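Local coordinates for proline dehydrogenase (Bradyrhizobium japonicum USDA 110, PDB 3HAZ), which probably oxidises proline to glutamate in two steps, as a bifunctional PutA flavoenzyme that uses FAD for the first and NAD for the second, at residues Arg252-Val255 and Met256-Val260; Leu527-Leu530 and Leu531-Lys535; Ala615-Cys618 and Arg619-Ala623. All blocks are in the same frame, centred on the assembly; numbering follows the deposited sequence.

All three contacts illustrate the four-residue spacing of the alpha helix, which brings side chains one turn apart onto the same face, yet they do so at different depths. Contact 1 opens a helix of the proline dehydrogenase part. Contact 2, on helix 524-536, comes to about 6 Å from it at the nearest atoms, without touching. Contact 3 lies about 26 Å from contact 2 between centres; L604, at the start of contact 3's helix, packs against L527, L530 and L531. Contacts 1 and 2 are remote from the annotated sites. In contact 3 the F617 side chain is about 8 Å from bound NAD, and the side chains of Y621 and E760, predicted to be catalytic, are about 9 Å apart.

Contact 1 of 3, residues Arg252-Val255 and Met256-Val260; sequences RARV and MVELV
R252 and M256 open a short series of i to i+4 contacts along the first turns of helix 252-272, part of the proline dehydrogenase domain with its TIM-barrel fold. Their side chains run alongside each other in the same direction and meet at the aliphatic part, R252 CG lying 4.0 Å from M256 CG. M256 N also donates to R252 O, a fairly straight bond of 3.0 Å. The charged end of R252 is held by a salt bridge from NE to D292 on helix 287-298.

A253 contributes backbone only, its carbonyl oxygen lying near V257 CB and CG2.

R254 forms the salt bridge within this stretch. Its CG sits between the backbone N and the carbonyl carbon (chi1 70°), and the chain then bends at chi3, which turns the guanidinium toward E258. NE and NH1 grip the glutamate side-on, both closing on the single oxygen OE1, at 2.8 Å from NE and 3.0 Å from NH1. OE1 lies close to the guanidinium plane, although the carboxylate itself is turned 64° from that plane. H244 NE2 is hydrogen-bonded to the same OE1; the arginine's charge probably favours the ionised glutamate. NH1 of R254 has a second salt bridge, to E820, so the arginine ties this helix to a residue of the aldehyde dehydrogenase part. R254 O, meanwhile, accepts from E258 N at 2.9 Å and more weakly from V257 N.

V255 faces the buried side. Its neighbour one turn on, L259, points the same way and lies beside it, among L240, L243 and F247. V255 O takes the L259 N-H at 2.8 Å, and beyond that bond V255 CG1 rests 3.9 Å from L259 CD2.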
ATOM      1  N   ARG A 252      36.882  35.379 -24.020  1.00 25.48           N
ATOM      2  CA  ARG A 252      37.935  34.659 -24.736  1.00 28.41           C
ATOM      3  C   ARG A 252      38.910  35.587 -25.470  1.00 34.63           C
ATOM      4  O   ARG A 252      40.123  35.353 -25.459  1.00 31.68           O
ATOM      5  CB  ARG A 252      37.337  33.640 -25.710  1.00 25.82           C
ATOM      6  CG  ARG A 252      38.345  33.115 -26.735  1.00 30.43           C
ATOM      7  CD  ARG A 252      37.742  32.039 -27.635  1.00 24.80           C
ATOM      8  NE  ARG A 252      37.789  30.710 -27.023  1.00 34.76           N
ATOM      9  CZ  ARG A 252      36.783  30.146 -26.356  1.00 24.71           C
ATOM     10  NH1 ARG A 252      35.638  30.794 -26.200  1.00 23.12           N
ATOM     11  NH2 ARG A 252      36.924  28.931 -25.838  1.00 24.39           N
ATOM     12  N   ALA A 253      38.396  36.642 -26.100  1.00 27.28           N
ATOM     13  CA  ALA A 253      39.265  37.531 -26.872  1.00 33.42           C
ATOM     14  C   ALA A 253      40.383  38.125 -26.018  1.00 33.39           C
ATOM     15  O   ALA A 253      41.552  38.049 -26.388  1.00 31.29           O
ATOM     16  CB  ALA A 253      38.464  38.633 -27.566  1.00 32.45           C
ATOM     17  N   ARG A 254      40.035  38.709 -24.875  1.00 26.62           N
ATOM     18  CA  ARG A 254      41.059  39.311 -24.025  1.00 28.75           C
ATOM     19  C   ARG A 254      41.934  38.253 -23.340  1.00 25.74           C
ATOM     20  O   ARG A 254      43.117  38.485 -23.109  1.00 32.54           O
ATOM     21  CB  ARG A 254      40.443  40.257 -22.995  1.00 28.01           C
ATOM     22  CG  ARG A 254      39.638  39.558 -21.912  1.00 30.27           C
ATOM     23  CD  ARG A 254      39.236  40.538 -20.825  1.00 34.41           C
ATOM     24  NE  ARG A 254      40.371  40.910 -19.988  1.00 33.43           N
ATOM     25  CZ  ARG A 254      40.261  41.399 -18.758  1.00 34.29           C
ATOM     26  NH1 ARG A 254      41.348  41.705 -18.060  1.00 33.65           N
ATOM     27  NH2 ARG A 254      39.058  41.577 -18.221  1.00 29.42           N
ATOM     28  N   VAL A 255      41.348  37.095 -23.026  1.00 29.56           N
ATOM     29  CA  VAL A 255      42.094  35.991 -22.421  1.00 26.86           C
ATOM     30  C   VAL A 255      43.254  35.518 -23.311  1.00 32.35           C
ATOM     31  O   VAL A 255      44.375  35.346 -22.841  1.00 29.66           O
ATOM     32  CB  VAL A 255      41.172  34.795 -22.061  1.00 26.40           C
ATOM     33  CG1 VAL A 255      41.998  33.557 -21.665  1.00 21.28           C
ATOM     34  CG2 VAL A 255      40.226  35.177 -20.933  1.00 27.11           C
ATOM     35  N   MET A 256      42.986  35.329 -24.598  1.00 34.05           N
ATOM     36  CA  MET A 256      44.003  34.830 -25.516  1.00 30.11           C
ATOM     37  C   MET A 256      45.154  35.816 -25.658  1.00 30.03           C
ATOM     38  O   MET A 256      46.295  35.430 -25.916  1.00 31.51           O
ATOM     39  CB  MET A 256      43.392  34.539 -26.885  1.00 22.73           C
ATOM     40  CG  MET A 256      42.341  33.443 -26.858  1.00 25.33           C
ATOM     41  SD  MET A 256      42.997  31.906 -26.195  1.00 29.11           S
ATOM     42  CE  MET A 256      44.322  31.604 -27.368  1.00 31.55           C
ATOM     43  N   VAL A 257      44.845  37.090 -25.473  1.00 24.02           N
ATOM     44  CA  VAL A 257      45.823  38.151 -25.658  1.00 28.11           C
ATOM     45  C   VAL A 257      46.618  38.429 -24.370  1.00 36.19           C
ATOM     46  O   VAL A 257      47.799  38.801 -24.416  1.00 32.83           O
ATOM     47  CB  VAL A 257      45.103  39.424 -26.177  1.00 42.16           C
ATOM     48  CG1 VAL A 257      45.802  40.671 -25.734  1.00 34.87           C
ATOM     49  CG2 VAL A 257      44.954  39.371 -27.698  1.00 33.80           C
ATOM     50  N   GLU A 258      45.978  38.218 -23.221  1.00 31.23           N
ATOM     51  CA  GLU A 258      46.591  38.550 -21.933  1.00 31.52           C
ATOM     52  C   GLU A 258      47.183  37.347 -21.200  1.00 31.81           C
ATOM     53  O   GLU A 258      48.269  37.435 -20.628  1.00 26.92           O
ATOM     54  CB  GLU A 258      45.580  39.263 -21.025  1.00 31.64           C
ATOM     55  CG  GLU A 258      45.118  40.608 -21.574  1.00 30.78           C
ATOM     56  CD  GLU A 258      44.038  41.263 -20.726  1.00 35.00           C
ATOM     57  OE1 GLU A 258      43.142  40.547 -20.228  1.00 32.25           O
ATOM     58  OE2 GLU A 258      44.078  42.502 -20.570  1.00 32.73           O
ATOM     59  N   LEU A 259      46.467  36.229 -21.212  1.00 28.96           N
ATOM     60  CA  LEU A 259      46.853  35.069 -20.411  1.00 25.30           C
ATOM     61  C   LEU A 259      48.032  34.281 -21.009  1.00 26.92           C
ATOM     62  O   LEU A 259      48.959  33.893 -20.298  1.00 23.17           O
ATOM     63  CB  LEU A 259      45.639  34.163 -20.183  1.00 21.87           C
ATOM     64  CG  LEU A 259      45.875  32.827 -19.469  1.00 18.62           C
ATOM     65  CD1 LEU A 259      46.763  33.005 -18.250  1.00 25.38           C
ATOM     66  CD2 LEU A 259      44.545  32.176 -19.094  1.00 18.27           C
ATOM     67  N   VAL A 260      47.997  34.059 -22.316  1.00 28.91           N
ATOM     68  CA  VAL A 260      49.038  33.281 -22.984  1.00 30.11           C
ATOM     69  C   VAL A 260      50.474  33.750 -22.696  1.00 30.16           C
ATOM     70  O   VAL A 260      51.332  32.932 -22.363  1.00 29.15           O
ATOM     71  CB  VAL A 260      48.787  33.186 -24.509  1.00 31.45           C
ATOM     72  CG1 VAL A 260      49.977  32.541 -25.211  1.00 28.59           C
ATOM     73  CG2 VAL A 260      47.506  32.406 -24.781  1.00 29.35           C
TER

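Contact 2 of 3, residues Leu527-Leu530 and Leu531-Lys535; sequences LDQL and LTDVK
Two polar side-chain bonds decorate the outer side of helix 524-536: T532 reaches back to D528, and Q529 reaches forward to D533. In the first, D528 O accepts twice from one residue, from T532 N at 3.0 Å and from T532 OG1 at 2.9 Å, the two donors arriving from opposite faces of the carbonyl plane. In the second, the Q529 chain bends at chi2 (62°), bringing its NE2 to 2.9 Å from D533 OD1. The donor comes from above the carboxylate plane while OD1 lies in the amide plane of Q529; the two flat groups are 45° apart.

Apolar contacts occupy the inner side. L527 CG meets L531 CD1 at 4.0 Å as the two leucines cross, and L530 CD1 rests beside V534 CG2 at the same separation. L604 covers the three leucines, and V534 packs against I593, A594 and Q597 on helix 589-598.

The chemistry is that of an amphipathic surface helix: leucines and a valine pack one face against helices 589-598 and 604-629 and the loop residues F521 and V829, while on the other the hydroxyl and one amide N-H find acceptors one turn away within the helix.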
ATOM      1  N   LEU A 527      27.306  28.559 -27.881  1.00 22.27           N
ATOM      2  CA  LEU A 527      27.366  30.012 -27.764  1.00 26.94           C
ATOM      3  C   LEU A 527      27.395  30.684 -29.143  1.00 29.23           C
ATOM      4  O   LEU A 527      26.720  31.694 -29.367  1.00 28.36           O
ATOM      5  CB  LEU A 527      28.579  30.449 -26.933  1.00 28.78           C
ATOM      6  CG  LEU A 527      28.749  31.963 -26.790  1.00 27.54           C
ATOM      7  CD1 LEU A 527      27.498  32.602 -26.186  1.00 21.72           C
ATOM      8  CD2 LEU A 527      29.979  32.308 -25.961  1.00 29.73           C
ATOM      9  N   ASP A 528      28.175  30.126 -30.063  1.00 22.82           N
ATOM     10  CA  ASP A 528      28.273  30.690 -31.412  1.00 26.77           C
ATOM     11  C   ASP A 528      26.932  30.635 -32.134  1.00 27.35           C
ATOM     12  O   ASP A 528      26.565  31.566 -32.851  1.00 29.41           O
ATOM     13  CB  ASP A 528      29.331  29.957 -32.244  1.00 26.38           C
ATOM     14  CG  ASP A 528      30.750  30.197 -31.742  1.00 42.92           C
ATOM     15  OD1 ASP A 528      30.952  31.088 -30.886  1.00 43.83           O
ATOM     16  OD2 ASP A 528      31.668  29.487 -32.212  1.00 41.65           O
ATOM     17  N   GLN A 529      26.197  29.542 -31.942  1.00 29.42           N
ATOM     18  CA  GLN A 529      24.906  29.379 -32.608  1.00 28.36           C
ATOM     19  C   GLN A 529      23.877  30.349 -32.038  1.00 27.55           C
ATOM     20  O   GLN A 529      23.120  30.979 -32.783  1.00 28.10           O
ATOM     21  CB  GLN A 529      24.403  27.935 -32.490  1.00 30.53           C
ATOM     22  CG  GLN A 529      23.158  27.647 -33.328  1.00 32.89           C
ATOM     23  CD  GLN A 529      23.405  27.829 -34.824  1.00 41.97           C
ATOM     24  OE1 GLN A 529      24.273  27.178 -35.405  1.00 40.60           O
ATOM     25  NE2 GLN A 529      22.634  28.713 -35.454  1.00 35.38           N
ATOM     26  N   LEU A 530      23.852  30.464 -30.713  1.00 26.83           N
ATOM     27  CA  LEU A 530      22.980  31.417 -30.034  1.00 29.44           C
ATOM     28  C   LEU A 530      23.242  32.845 -30.514  1.00 32.43           C
ATOM     29  O   LEU A 530      22.310  33.593 -30.788  1.00 33.08           O
ATOM     30  CB  LEU A 530      23.175  31.336 -28.516  1.00 25.94           C
ATOM     31  CG  LEU A 530      22.436  32.392 -27.690  1.00 30.81           C
ATOM     32  CD1 LEU A 530      20.939  32.355 -27.992  1.00 30.42           C
ATOM     33  CD2 LEU A 530      22.691  32.215 -26.196  1.00 31.70           C
ATOM     34  N   LEU A 531      24.517  33.219 -30.600  1.00 31.21           N
ATOM     35  CA  LEU A 531      24.895  34.563 -31.030  1.00 32.76           C
ATOM     36  C   LEU A 531      24.425  34.824 -32.453  1.00 32.44           C
ATOM     37  O   LEU A 531      23.900  35.891 -32.755  1.00 33.17           O
ATOM     38  CB  LEU A 531      26.413  34.753 -30.942  1.00 27.53           C
ATOM     39  CG  LEU A 531      26.999  34.978 -29.546  1.00 29.63           C
ATOM     40  CD1 LEU A 531      28.527  34.821 -29.553  1.00 21.53           C
ATOM     41  CD2 LEU A 531      26.595  36.349 -29.033  1.00 26.94           C
ATOM     42  N   THR A 532      24.624  33.834 -33.317  1.00 32.57           N
ATOM     43  CA  THR A 532      24.190  33.905 -34.706  1.00 36.07           C
ATOM     44  C   THR A 532      22.674  34.051 -34.807  1.00 34.24           C
ATOM     45  O   THR A 532      22.172  34.913 -35.526  1.00 30.19           O
ATOM     46  CB  THR A 532      24.626  32.646 -35.480  1.00 39.44           C
ATOM     47  OG1 THR A 532      26.057  32.598 -35.548  1.00 37.35           O
ATOM     48  CG2 THR A 532      24.054  32.656 -36.893  1.00 36.96           C
ATOM     49  N   ASP A 533      21.950  33.210 -34.075  1.00 26.54           N
ATOM     50  CA  ASP A 533      20.493  33.229 -34.104  1.00 28.78           C
ATOM     51  C   ASP A 533      19.956  34.594 -33.694  1.00 36.80           C
ATOM     52  O   ASP A 533      19.093  35.156 -34.368  1.00 32.17           O
ATOM     53  CB  ASP A 533      19.916  32.133 -33.200  1.00 33.90           C
ATOM     54  CG  ASP A 533      20.139  30.732 -33.760  1.00 35.54           C
ATOM     55  OD1 ASP A 533      20.559  30.622 -34.931  1.00 33.48           O
ATOM     56  OD2 ASP A 533      19.895  29.744 -33.033  1.00 35.39           O
ATOM     57  N   VAL A 534      20.480  35.132 -32.596  1.00 35.85           N
ATOM     58  CA  VAL A 534      20.050  36.439 -32.114  1.00 32.16           C
ATOM     59  C   VAL A 534      20.404  37.524 -33.127  1.00 37.04           C
ATOM     60  O   VAL A 534      19.608  38.427 -33.385  1.00 35.98           O
ATOM     61  CB  VAL A 534      20.667  36.773 -30.737  1.00 29.92           C
ATOM     62  CG1 VAL A 534      20.436  38.235 -30.380  1.00 34.03           C
ATOM     63  CG2 VAL A 534      20.088  35.851 -29.661  1.00 27.11           C
ATOM     64  N   LYS A 535      21.598  37.425 -33.705  1.00 33.70           N
ATOM     65  CA  LYS A 535      22.039  38.395 -34.696  1.00 41.87           C
ATOM     66  C   LYS A 535      21.126  38.373 -35.922  1.00 43.40           C
ATOM     67  O   LYS A 535      20.856  39.409 -36.528  1.00 38.01           O
ATOM     68  CB  LYS A 535      23.490  38.130 -35.103  1.00 42.87           C
ATOM     69  CG  LYS A 535      24.036  39.140 -36.103  1.00 53.64           C
ATOM     70  CD  LYS A 535      25.489  38.859 -36.447  1.00 61.14           C
ATOM     71  CE  LYS A 535      26.014  39.873 -37.450  1.00 71.01           C
ATOM     72  NZ  LYS A 535      25.770  41.274 -37.001  1.00 74.48           N
TER

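Contact 3 of 3, residues Ala615-Cys618 and Arg619-Ala623; sequences ADFC and RYYAA
Y621 lies one helical turn beyond F617, and its side chain can be followed outward along that residue. CB sits 3.4 Å from F617 O, the same carbonyl oxygen that accepts the Y621 N-H. With CG anti to the carbonyl carbon (chi1 -67°), the ring is directed back along the helix; CG and CD2 each lie at about the same distance from F617 O as CB does. Farther out the ring leaves the backbone and meets the phenylalanine: CE2 is 3.4 Å from F617 CD2, CZ 3.6 Å from that same CD2, and the hydroxyl oxygen OH 3.4 Å from F617 CE2. The ring planes are 25° apart but slid so far that the rings barely overlap, with centroids 5.4 Å apart. This i to i+4 aromatic pair belongs to helix 604-629 of the aldehyde dehydrogenase part, buried along this stretch and packed here against helices 571-587 and 664-675. At its tip, Y621 OH is hydrogen-bonded to the backbone N of G969, and the ring also meets that of Y973. With a leucine here, G969 N would probably lose its acceptor and the F617 and Y973 rings the flat surface they lie beside.

Another side of the helix is polar. A615 CB touches R619 at NH1, and a water links D616 to R619, donating to D616 OD1 at 2.7 Å and accepting from R619 NH1 at the edge of the guanidinium, in its plane. Both residues have further partners: D616 OD1 is hydrogen-bonded to S516 OG, and R619 NH1 forms a salt bridge with E586. Without touching directly, D616 OD1 and R619 NH1 stand 4.6 Å apart across that water.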
ATOM      1  N   ALA A 615       8.853  31.892 -19.786  1.00 24.81           N
ATOM      2  CA  ALA A 615       8.293  30.569 -20.070  1.00 24.82           C
ATOM      3  C   ALA A 615       8.013  29.796 -18.789  1.00 23.18           C
ATOM      4  O   ALA A 615       7.033  29.066 -18.709  1.00 24.42           O
ATOM      5  CB  ALA A 615       9.220  29.770 -20.981  1.00 23.16           C
ATOM      6  N   ASP A 616       8.881  29.945 -17.792  1.00 16.25           N
ATOM      7  CA  ASP A 616       8.657  29.303 -16.495  1.00 19.16           C
ATOM      8  C   ASP A 616       7.371  29.830 -15.843  1.00 17.59           C
ATOM      9  O   ASP A 616       6.602  29.067 -15.254  1.00 20.48           O
ATOM     10  CB  ASP A 616       9.853  29.530 -15.557  1.00 20.51           C
ATOM     11  CG  ASP A 616      11.117  28.772 -15.995  1.00 27.90           C
ATOM     12  OD1 ASP A 616      11.032  27.852 -16.838  1.00 27.03           O
ATOM     13  OD2 ASP A 616      12.208  29.095 -15.475  1.00 27.97           O
ATOM     14  N   PHE A 617       7.146  31.138 -15.928  1.00 19.98           N
ATOM     15  CA  PHE A 617       5.928  31.715 -15.370  1.00 23.04           C
ATOM     16  C   PHE A 617       4.695  31.042 -15.979  1.00 24.41           C
ATOM     17  O   PHE A 617       3.770  30.661 -15.266  1.00 19.48           O
ATOM     18  CB  PHE A 617       5.854  33.220 -15.621  1.00 18.85           C
ATOM     19  CG  PHE A 617       6.460  34.057 -14.526  1.00 22.37           C
ATOM     20  CD1 PHE A 617       7.390  35.042 -14.826  1.00 17.47           C
ATOM     21  CD2 PHE A 617       6.089  33.874 -13.207  1.00 16.69           C
ATOM     22  CE1 PHE A 617       7.944  35.818 -13.829  1.00 26.26           C
ATOM     23  CE2 PHE A 617       6.644  34.641 -12.207  1.00 22.75           C
ATOM     24  CZ  PHE A 617       7.569  35.616 -12.516  1.00 29.63           C
ATOM     25  N   CYS A 618       4.693  30.898 -17.302  1.00 24.60           N
ATOM     26  CA  CYS A 618       3.560  30.306 -18.006  1.00 25.87           C
ATOM     27  C   CYS A 618       3.286  28.873 -17.549  1.00 27.06           C
ATOM     28  O   CYS A 618       2.141  28.508 -17.264  1.00 25.18           O
ATOM     29  CB  CYS A 618       3.787  30.339 -19.519  1.00 22.95           C
ATOM     30  SG  CYS A 618       3.856  31.996 -20.240  1.00 25.54           S
ATOM     31  N   ARG A 619       4.334  28.061 -17.481  1.00 21.28           N
ATOM     32  CA  ARG A 619       4.163  26.654 -17.132  1.00 22.23           C
ATOM     33  C   ARG A 619       3.795  26.482 -15.664  1.00 17.57           C
ATOM     34  O   ARG A 619       2.972  25.646 -15.319  1.00 25.74           O
ATOM     35  CB  ARG A 619       5.416  25.846 -17.479  1.00 21.42           C
ATOM     36  CG  ARG A 619       5.761  25.861 -18.959  1.00 22.91           C
ATOM     37  CD  ARG A 619       6.675  24.712 -19.353  1.00 21.98           C
ATOM     38  NE  ARG A 619       6.976  24.754 -20.783  1.00 25.87           N
ATOM     39  CZ  ARG A 619       8.064  25.317 -21.300  1.00 32.01           C
ATOM     40  NH1 ARG A 619       8.967  25.873 -20.500  1.00 32.11           N
ATOM     41  NH2 ARG A 619       8.250  25.323 -22.613  1.00 27.45           N
ATOM     42  N   TYR A 620       4.397  27.292 -14.804  1.00 21.15           N
ATOM     43  CA  TYR A 620       4.129  27.215 -13.377  1.00 17.14           C
ATOM     44  C   TYR A 620       2.714  27.689 -13.027  1.00 25.16           C
ATOM     45  O   TYR A 620       1.993  27.020 -12.283  1.00 21.85           O
ATOM     46  CB  TYR A 620       5.167  28.013 -12.583  1.00 23.23           C
ATOM     47  CG  TYR A 620       4.897  27.999 -11.096  1.00 19.65           C
ATOM     48  CD1 TYR A 620       5.138  26.859 -10.335  1.00 19.49           C
ATOM     49  CD2 TYR A 620       4.377  29.114 -10.458  1.00 16.24           C
ATOM     50  CE1 TYR A 620       4.881  26.843  -8.966  1.00 16.50           C
ATOM     51  CE2 TYR A 620       4.115  29.105  -9.098  1.00 19.76           C
ATOM     52  CZ  TYR A 620       4.367  27.969  -8.360  1.00 17.62           C
ATOM     53  OH  TYR A 620       4.096  27.974  -7.013  1.00 25.43           O
ATOM     54  N   TYR A 621       2.311  28.840 -13.557  1.00 20.49           N
ATOM     55  CA  TYR A 621       0.941  29.287 -13.330  1.00 24.25           C
ATOM     56  C   TYR A 621      -0.070  28.329 -13.970  1.00 23.96           C
ATOM     57  O   TYR A 621      -1.170  28.125 -13.446  1.00 21.93           O
ATOM     58  CB  TYR A 621       0.728  30.733 -13.797  1.00 20.06           C
ATOM     59  CG  TYR A 621       1.505  31.734 -12.972  1.00 22.56           C
ATOM     60  CD1 TYR A 621       1.760  31.497 -11.624  1.00 16.51           C
ATOM     61  CD2 TYR A 621       1.975  32.917 -13.533  1.00 17.73           C
ATOM     62  CE1 TYR A 621       2.480  32.402 -10.860  1.00 18.25           C
ATOM     63  CE2 TYR A 621       2.690  33.830 -12.776  1.00 22.10           C
ATOM     64  CZ  TYR A 621       2.941  33.566 -11.440  1.00 17.96           C
ATOM     65  OH  TYR A 621       3.652  34.468 -10.680  1.00 17.21           O
ATOM     66  N   ALA A 622       0.300  27.725 -15.095  1.00 17.46           N
ATOM     67  CA  ALA A 622      -0.596  26.746 -15.703  1.00 20.80           C
ATOM     68  C   ALA A 622      -0.778  25.578 -14.743  1.00 25.02           C
ATOM     69  O   ALA A 622      -1.895  25.106 -14.527  1.00 26.01           O
ATOM     70  CB  ALA A 622      -0.066  26.269 -17.049  1.00 18.20           C
ATOM     71  N   ALA A 623       0.326  25.131 -14.146  1.00 25.78           N
ATOM     72  CA  ALA A 623       0.303  23.977 -13.252  1.00 21.44           C
ATOM     73  C   ALA A 623      -0.442  24.268 -11.952  1.00 21.61           C
ATOM     74  O   ALA A 623      -1.246  23.457 -11.501  1.00 22.24           O
ATOM     75  CB  ALA A 623       1.733  23.494 -12.959  1.00 23.16           C
TER
HETATM   76  O   HOH W   1       9.081  26.085 -17.534  1.00 27.60           O